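Local coordinates for protein terminal oxygenase component of carbazole (Janthinobacterium sp., PDB 7BUG) that catalyses, as the terminal oxygenase of carbazole 1,9a-dioxygenase, the angular dioxygenation of carbazole to an unstable cis-hydrodiol that opens to 2'-aminobiphenyl-2,3-diol, at residues A[188-202]-A[248-260]. Sequence-based numbering, arbitrary orientation.
Sequences KDSILVKDNDLALPL and VREGAYGEKIVAN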
ATOM      1  N   LYS A 188     -33.599  -0.165 -11.384  1.00 20.60           N
ATOM      2  CA  LYS A 188     -34.650  -0.096 -12.448  1.00 23.48           C
ATOM      3  C   LYS A 188     -34.563  -1.323 -13.365  1.00 22.83           C
ATOM      4  O   LYS A 188     -35.609  -1.733 -13.868  1.00 24.37           O
ATOM      5  CB  LYS A 188     -34.565   1.235 -13.194  1.00 22.47           C
ATOM      6  CG  LYS A 188     -33.321   1.441 -14.049  1.00 22.85           C
ATOM      7  CD  LYS A 188     -33.161   2.876 -14.471  1.00 23.53           C
ATOM      8  CE  LYS A 188     -31.933   3.104 -15.330  1.00 24.09           C
ATOM      9  NZ  LYS A 188     -30.671   2.961 -14.541  1.00 26.76           N
ATOM     10  N   ASP A 189     -33.424  -1.967 -13.511  1.00 23.07           N
ATOM     11  CA  ASP A 189     -33.267  -3.157 -14.391  1.00 23.67           C
ATOM     12  C   ASP A 189     -33.153  -4.444 -13.590  1.00 24.46           C
ATOM     13  O   ASP A 189     -32.798  -5.491 -14.183  1.00 25.19           O
ATOM     14  CB  ASP A 189     -32.049  -3.024 -15.313  1.00 25.93           C
ATOM     15  CG  ASP A 189     -32.100  -1.827 -16.245  1.00 27.83           C
ATOM     16  OD1 ASP A 189     -33.210  -1.543 -16.703  1.00 29.58           O
ATOM     17  OD2 ASP A 189     -31.031  -1.198 -16.489  1.00 32.64           O
ATOM     18  N   SER A 190     -33.464  -4.447 -12.282  1.00 22.72           N
ATOM     19  CA  SER A 190     -33.311  -5.666 -11.462  1.00 23.40           C
ATOM     20  C   SER A 190     -34.260  -6.773 -11.931  1.00 22.77           C
ATOM     21  O   SER A 190     -35.391  -6.452 -12.184  1.00 26.50           O
ATOM     22  CB  SER A 190     -33.544  -5.412  -9.987  1.00 24.54           C
ATOM     23  OG  SER A 190     -33.418  -6.643  -9.283  1.00 27.59           O
ATOM     24  N   ILE A 191     -33.786  -8.013 -11.925  1.00 27.52           N
ATOM     25  CA  ILE A 191     -34.579  -9.248 -12.187  1.00 29.66           C
ATOM     26  C   ILE A 191     -35.749  -9.274 -11.202  1.00 31.04           C
ATOM     27  O   ILE A 191     -36.849  -9.684 -11.621  1.00 30.98           O
ATOM     28  CB  ILE A 191     -33.687 -10.500 -12.068  1.00 35.16           C
ATOM     29  CG1 ILE A 191     -34.454 -11.780 -12.413  1.00 41.84           C
ATOM     30  CG2 ILE A 191     -33.054 -10.600 -10.681  1.00 37.61           C
ATOM     31  CD1 ILE A 191     -34.695 -11.975 -13.901  1.00 47.80           C
ATOM     32  N   LEU A 192     -35.542  -8.818  -9.944  1.00 25.39           N
ATOM     33  CA  LEU A 192     -36.606  -8.897  -8.899  1.00 26.15           C
ATOM     34  C   LEU A 192     -37.790  -8.038  -9.358  1.00 24.69           C
ATOM     35  O   LEU A 192     -38.938  -8.474  -9.258  1.00 28.71           O
ATOM     36  CB  LEU A 192     -36.081  -8.433  -7.526  1.00 23.07           C
ATOM     37  CG  LEU A 192     -37.149  -8.210  -6.449  1.00 24.78           C
ATOM     38  CD1 LEU A 192     -37.751  -9.525  -6.012  1.00 25.59           C
ATOM     39  CD2 LEU A 192     -36.574  -7.501  -5.218  1.00 23.09           C
ATOM     40  N   VAL A 193     -37.515  -6.829  -9.838  1.00 28.44           N
ATOM     41  CA  VAL A 193     -38.545  -5.836 -10.230  1.00 27.65           C
ATOM     42  C   VAL A 193     -39.369  -6.461 -11.386  1.00 31.88           C
ATOM     43  O   VAL A 193     -40.614  -6.357 -11.361  1.00 28.91           O
ATOM     44  CB  VAL A 193     -37.873  -4.497 -10.596  1.00 28.76           C
ATOM     45  CG1 VAL A 193     -38.830  -3.527 -11.246  1.00 28.50           C
ATOM     46  CG2 VAL A 193     -37.206  -3.828  -9.385  1.00 27.47           C
ATOM     47  N   LYS A 194     -38.718  -7.176 -12.305  1.00 33.31           N
ATOM     48  CA  LYS A 194     -39.417  -7.801 -13.469  1.00 39.78           C
ATOM     49  C   LYS A 194     -40.167  -9.060 -13.012  1.00 34.42           C
ATOM     50  O   LYS A 194     -41.372  -9.117 -13.193  1.00 40.63           O
ATOM     51  CB  LYS A 194     -38.443  -8.158 -14.599  1.00 46.41           C
ATOM     52  CG  LYS A 194     -37.337  -7.147 -14.875  1.00 52.34           C
ATOM     53  CD  LYS A 194     -36.486  -7.491 -16.095  1.00 57.52           C
ATOM     54  CE  LYS A 194     -35.345  -6.517 -16.319  1.00 59.53           C
ATOM     55  NZ  LYS A 194     -35.836  -5.187 -16.755  1.00 59.72           N
ATOM     56  N   ASP A 195     -39.460 -10.045 -12.466  1.00 32.08           N
ATOM     57  CA  ASP A 195     -40.013 -11.382 -12.150  1.00 33.60           C
ATOM     58  C   ASP A 195     -40.937 -11.351 -10.933  1.00 38.69           C
ATOM     59  O   ASP A 195     -41.690 -12.344 -10.794  1.00 42.79           O
ATOM     60  CB  ASP A 195     -38.929 -12.415 -11.912  1.00 33.55           C
ATOM     61  CG  ASP A 195     -38.157 -12.792 -13.160  1.00 40.60           C
ATOM     62  OD1 ASP A 195     -38.435 -12.193 -14.210  1.00 37.60           O
ATOM     63  OD2 ASP A 195     -37.253 -13.650 -13.039  1.00 44.67           O
ATOM     64  N   ASN A 196     -40.845 -10.348 -10.042  1.00 34.52           N
ATOM     65  CA  ASN A 196     -41.795 -10.246  -8.893  1.00 33.08           C
ATOM     66  C   ASN A 196     -42.749  -9.078  -9.108  1.00 30.34           C
ATOM     67  O   ASN A 196     -43.524  -8.791  -8.205  1.00 31.56           O
ATOM     68  CB  ASN A 196     -41.126 -10.143  -7.510  1.00 33.30           C
ATOM     69  CG  ASN A 196     -42.068 -10.585  -6.410  1.00 37.56           C
ATOM     70  OD1 ASN A 196     -42.794 -11.576  -6.599  1.00 32.56           O
ATOM     71  ND2 ASN A 196     -42.049  -9.884  -5.272  1.00 25.84           N
ATOM     72  N   ASP A 197     -42.722  -8.429 -10.273  1.00 36.03           N
ATOM     73  CA  ASP A 197     -43.842  -7.562 -10.691  1.00 36.66           C
ATOM     74  C   ASP A 197     -43.957  -6.327  -9.794  1.00 38.61           C
ATOM     75  O   ASP A 197     -45.093  -5.861  -9.580  1.00 36.41           O
ATOM     76  CB  ASP A 197     -45.147  -8.362 -10.630  1.00 42.12           C
ATOM     77  CG  ASP A 197     -46.048  -8.061 -11.799  1.00 48.15           C
ATOM     78  OD1 ASP A 197     -45.547  -8.183 -12.923  1.00 52.57           O
ATOM     79  OD2 ASP A 197     -47.214  -7.667 -11.564  1.00 54.22           O
ATOM     80  N   LEU A 198     -42.839  -5.767  -9.317  1.00 30.76           N
ATOM     81  CA  LEU A 198     -42.897  -4.646  -8.342  1.00 30.15           C
ATOM     82  C   LEU A 198     -43.247  -3.332  -9.039  1.00 27.89           C
ATOM     83  O   LEU A 198     -42.697  -3.047 -10.105  1.00 31.67           O
ATOM     84  CB  LEU A 198     -41.541  -4.506  -7.640  1.00 29.47           C
ATOM     85  CG  LEU A 198     -41.018  -5.752  -6.938  1.00 29.33           C
ATOM     86  CD1 LEU A 198     -39.691  -5.467  -6.234  1.00 30.07           C
ATOM     87  CD2 LEU A 198     -42.035  -6.262  -5.925  1.00 31.54           C
ATOM     88  N   ALA A 199     -44.080  -2.521  -8.415  1.00 32.16           N
ATOM     89  CA  ALA A 199     -44.123  -1.070  -8.673  1.00 31.31           C
ATOM     90  C   ALA A 199     -42.790  -0.510  -8.175  1.00 33.90           C
ATOM     91  O   ALA A 199     -42.500  -0.597  -6.968  1.00 37.29           O
ATOM     92  CB  ALA A 199     -45.274  -0.420  -7.963  1.00 34.95           C
ATOM     93  N   LEU A 200     -41.941  -0.028  -9.064  1.00 32.38           N
ATOM     94  CA  LEU A 200     -40.717   0.670  -8.595  1.00 28.54           C
ATOM     95  C   LEU A 200     -40.587   1.923  -9.432  1.00 25.92           C
ATOM     96  O   LEU A 200     -40.289   1.827 -10.622  1.00 28.30           O
ATOM     97  CB  LEU A 200     -39.496  -0.236  -8.760  1.00 30.09           C
ATOM     98  CG  LEU A 200     -38.229   0.286  -8.077  1.00 32.81           C
ATOM     99  CD1 LEU A 200     -38.322   0.063  -6.565  1.00 31.75           C
ATOM    100  CD2 LEU A 200     -36.968  -0.362  -8.648  1.00 33.12           C
ATOM    101  N   PRO A 201     -40.809   3.112  -8.848  1.00 23.99           N
ATOM    102  CA  PRO A 201     -40.554   4.355  -9.566  1.00 26.63           C
ATOM    103  C   PRO A 201     -39.043   4.606  -9.695  1.00 26.56           C
ATOM    104  O   PRO A 201     -38.283   3.911  -9.037  1.00 25.71           O
ATOM    105  CB  PRO A 201     -41.123   5.469  -8.690  1.00 27.78           C
ATOM    106  CG  PRO A 201     -41.353   4.840  -7.318  1.00 27.92           C
ATOM    107  CD  PRO A 201     -41.302   3.335  -7.481  1.00 26.63           C
ATOM    108  N   LEU A 202     -38.666   5.508 -10.598  1.00 25.14           N
ATOM    109  CA  LEU A 202     -37.274   5.991 -10.762  1.00 26.66           C
ATOM    110  C   LEU A 202     -36.887   6.807  -9.537  1.00 27.18           C
ATOM    111  O   LEU A 202     -35.672   6.838  -9.217  1.00 24.47           O
ATOM    112  CB  LEU A 202     -37.167   6.857 -12.018  1.00 27.99           C
ATOM    113  CG  LEU A 202     -37.531   6.141 -13.313  1.00 28.61           C
ATOM    114  CD1 LEU A 202     -37.341   7.082 -14.479  1.00 28.60           C
ATOM    115  CD2 LEU A 202     -36.742   4.850 -13.496  1.00 26.43           C
ATOM    116  N   VAL A 248     -37.134   9.262 -21.791  1.00 32.70           N
ATOM    117  CA  VAL A 248     -35.942   8.424 -22.118  1.00 32.22           C
ATOM    118  C   VAL A 248     -35.971   7.127 -21.300  1.00 30.52           C
ATOM    119  O   VAL A 248     -35.325   6.128 -21.704  1.00 28.22           O
ATOM    120  CB  VAL A 248     -34.658   9.241 -21.883  1.00 31.90           C
ATOM    121  CG1 VAL A 248     -34.567  10.396 -22.867  1.00 31.06           C
ATOM    122  CG2 VAL A 248     -34.554   9.790 -20.458  1.00 33.21           C
ATOM    123  N   ARG A 249     -36.734   7.096 -20.204  1.00 33.87           N
ATOM    124  CA  ARG A 249     -36.752   5.906 -19.321  1.00 33.88           C
ATOM    125  C   ARG A 249     -38.079   5.855 -18.569  1.00 34.21           C
ATOM    126  O   ARG A 249     -38.603   6.910 -18.141  1.00 34.36           O
ATOM    127  CB  ARG A 249     -35.547   5.934 -18.370  1.00 34.92           C
ATOM    128  CG  ARG A 249     -35.493   4.760 -17.399  1.00 34.09           C
ATOM    129  CD  ARG A 249     -35.107   3.439 -18.027  1.00 33.29           C
ATOM    130  NE  ARG A 249     -35.697   2.343 -17.277  1.00 33.31           N
ATOM    131  CZ  ARG A 249     -35.173   1.129 -17.168  1.00 31.41           C
ATOM    132  NH1 ARG A 249     -33.985   0.851 -17.682  1.00 33.41           N
ATOM    133  NH2 ARG A 249     -35.816   0.208 -16.474  1.00 32.86           N
ATOM    134  N   GLU A 250     -38.581   4.648 -18.386  1.00 37.54           N
ATOM    135  CA  GLU A 250     -39.804   4.408 -17.582  1.00 39.37           C
ATOM    136  C   GLU A 250     -39.426   3.597 -16.346  1.00 36.79           C
ATOM    137  O   GLU A 250     -38.516   2.751 -16.449  1.00 36.92           O
ATOM    138  CB  GLU A 250     -40.851   3.742 -18.468  1.00 40.45           C
ATOM    139  CG  GLU A 250     -41.224   4.659 -19.619  1.00 45.39           C
ATOM    140  CD  GLU A 250     -42.227   4.098 -20.603  1.00 53.70           C
ATOM    141  OE1 GLU A 250     -43.431   4.423 -20.454  1.00 60.01           O
ATOM    142  OE2 GLU A 250     -41.797   3.354 -21.518  1.00 56.23           O
ATOM    143  N   GLY A 251     -40.116   3.870 -15.235  1.00 39.67           N
ATOM    144  CA  GLY A 251     -40.077   3.065 -14.005  1.00 40.45           C
ATOM    145  C   GLY A 251     -40.742   1.724 -14.234  1.00 42.04           C
ATOM    146  O   GLY A 251     -41.189   1.458 -15.379  1.00 41.45           O
ATOM    147  N   ALA A 252     -40.844   0.918 -13.178  1.00 44.15           N
ATOM    148  CA  ALA A 252     -41.311  -0.478 -13.247  1.00 47.55           C
ATOM    149  C   ALA A 252     -42.821  -0.508 -13.020  1.00 49.87           C
ATOM    150  O   ALA A 252     -43.271  -0.243 -11.874  1.00 46.51           O
ATOM    151  CB  ALA A 252     -40.581  -1.326 -12.244  1.00 51.00           C
ATOM    152  N   TYR A 253     -43.565  -0.800 -14.088  1.00 54.68           N
ATOM    153  CA  TYR A 253     -45.048  -0.810 -14.098  1.00 57.81           C
ATOM    154  C   TYR A 253     -45.498  -2.246 -13.777  1.00 56.67           C
ATOM    155  O   TYR A 253     -45.730  -3.060 -14.701  1.00 67.72           O
ATOM    156  CB  TYR A 253     -45.549  -0.221 -15.421  1.00 54.72           C
ATOM    157  CG  TYR A 253     -45.565   1.290 -15.516  1.00 55.07           C
ATOM    158  CD1 TYR A 253     -46.438   2.056 -14.757  1.00 53.40           C
ATOM    159  CD2 TYR A 253     -44.753   1.956 -16.423  1.00 59.53           C
ATOM    160  CE1 TYR A 253     -46.470   3.439 -14.858  1.00 58.45           C
ATOM    161  CE2 TYR A 253     -44.779   3.336 -16.547  1.00 59.47           C
ATOM    162  CZ  TYR A 253     -45.641   4.082 -15.762  1.00 60.46           C
ATOM    163  OH  TYR A 253     -45.669   5.443 -15.894  1.00 60.63           O
ATOM    164  N   GLY A 254     -45.532  -2.548 -12.475  1.00 53.87           N
ATOM    165  CA  GLY A 254     -45.998  -3.811 -11.873  1.00 49.86           C
ATOM    166  C   GLY A 254     -47.086  -3.546 -10.843  1.00 46.27           C
ATOM    167  O   GLY A 254     -47.389  -2.368 -10.584  1.00 51.72           O
ATOM    168  N   GLU A 255     -47.661  -4.601 -10.269  1.00 47.09           N
ATOM    169  CA  GLU A 255     -48.875  -4.517  -9.415  1.00 49.64           C
ATOM    170  C   GLU A 255     -48.494  -4.495  -7.926  1.00 44.75           C
ATOM    171  O   GLU A 255     -49.245  -3.843  -7.172  1.00 50.31           O
ATOM    172  CB  GLU A 255     -49.837  -5.646  -9.802  1.00 52.18           C
ATOM    173  CG  GLU A 255     -50.576  -5.342 -11.102  1.00 58.41           C
ATOM    174  CD  GLU A 255     -51.025  -6.523 -11.957  1.00 64.40           C
ATOM    175  OE1 GLU A 255     -50.271  -7.518 -12.063  1.00 64.97           O
ATOM    176  OE2 GLU A 255     -52.132  -6.436 -12.538  1.00 65.79           O
ATOM    177  N   LYS A 256     -47.386  -5.148  -7.531  1.00 40.61           N
ATOM    178  CA  LYS A 256     -47.014  -5.428  -6.112  1.00 35.04           C
ATOM    179  C   LYS A 256     -46.455  -4.144  -5.507  1.00 33.64           C
ATOM    180  O   LYS A 256     -45.404  -3.696  -5.975  1.00 34.26           O
ATOM    181  CB  LYS A 256     -45.994  -6.556  -5.960  1.00 33.67           C
ATOM    182  CG  LYS A 256     -46.583  -7.940  -5.770  1.00 35.82           C
ATOM    183  CD  LYS A 256     -45.709  -9.056  -6.197  1.00 35.07           C
ATOM    184  CE  LYS A 256     -46.282 -10.400  -5.851  1.00 33.48           C
ATOM    185  NZ  LYS A 256     -45.318 -11.479  -6.099  1.00 36.37           N
ATOM    186  N   ILE A 257     -47.195  -3.549  -4.582  1.00 30.81           N
ATOM    187  CA  ILE A 257     -46.756  -2.374  -3.781  1.00 31.75           C
ATOM    188  C   ILE A 257     -45.836  -2.873  -2.664  1.00 30.19           C
ATOM    189  O   ILE A 257     -46.264  -3.740  -1.892  1.00 31.31           O
ATOM    190  CB  ILE A 257     -47.946  -1.575  -3.232  1.00 36.20           C
ATOM    191  CG1 ILE A 257     -48.870  -1.099  -4.360  1.00 37.76           C
ATOM    192  CG2 ILE A 257     -47.454  -0.416  -2.375  1.00 33.22           C
ATOM    193  CD1 ILE A 257     -50.055  -0.304  -3.863  1.00 37.03           C
ATOM    194  N   VAL A 258     -44.601  -2.371  -2.620  1.00 27.16           N
ATOM    195  CA  VAL A 258     -43.602  -2.734  -1.569  1.00 27.64           C
ATOM    196  C   VAL A 258     -43.010  -1.442  -0.996  1.00 28.00           C
ATOM    197  O   VAL A 258     -43.248  -0.335  -1.531  1.00 25.74           O
ATOM    198  CB  VAL A 258     -42.499  -3.683  -2.089  1.00 24.90           C
ATOM    199  CG1 VAL A 258     -43.054  -5.037  -2.478  1.00 26.06           C
ATOM    200  CG2 VAL A 258     -41.710  -3.055  -3.223  1.00 26.66           C
ATOM    201  N   ALA A 259     -42.292  -1.578   0.120  1.00 25.80           N
ATOM    202  CA  ALA A 259     -41.482  -0.507   0.719  1.00 25.03           C
ATOM    203  C   ALA A 259     -42.319   0.718   1.093  1.00 26.27           C
ATOM    204  O   ALA A 259     -41.808   1.820   0.924  1.00 31.24           O
ATOM    205  CB  ALA A 259     -40.363  -0.152  -0.208  1.00 24.25           C
ATOM    206  N   ASN A 260     -43.522   0.528   1.636  1.00 29.70           N
ATOM    207  CA  ASN A 260     -44.367   1.612   2.201  1.00 34.31           C
ATOM    208  C   ASN A 260     -43.687   2.229   3.421  1.00 29.05           C
ATOM    209  O   ASN A 260     -43.831   3.421   3.605  1.00 31.50           O
ATOM    210  CB  ASN A 260     -45.723   1.098   2.664  1.00 36.18           C
ATOM    211  CG  ASN A 260     -46.452   0.407   1.539  1.00 43.25           C
ATOM    212  OD1 ASN A 260     -46.049  -0.667   1.120  1.00 46.68           O
ATOM    213  ND2 ASN A 260     -47.479   1.044   1.008  1.00 44.37           N
TER
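In the catalytic domain of this Rieske oxygenase, the Schellman turn that ends helix 191-195 and the chain beyond it pair with the loop leaving strand 246-250. L200 and A252 form an antiparallel hydrogen-bonded pair: A252 N meets L200 O at 2.8 Å, nearly straight at 173°, and L200 N returns to a lone pair of A252 O at 3.1 Å. Farther along, K256 N donates to D197 O and A199 N to K256 O (3.0 Å), while G254 lets its CA approach D197 O to 3.2 Å. The extended K256 side chain crosses N196 at about a right angle, and NZ sits above the amide plane, 2.6 Å from N196 OD1; N277 OD1 accepts from both K256 NZ and N196 ND2. At the other end, R249 bends at chi2 (73°), its NE bonded to E250 O and its NH1 in a 2.7 Å salt bridge to D189 OD1, which lies at the guanidinium edge. K188 CG covers one guanidinium face, while K188 NZ pairs with E81 of the second subunit. L198 CD2 packs on V258 CG1. Strand 236-243 runs beside the loop, bonding to L202 and G251, and N196 rests on helix 307-327.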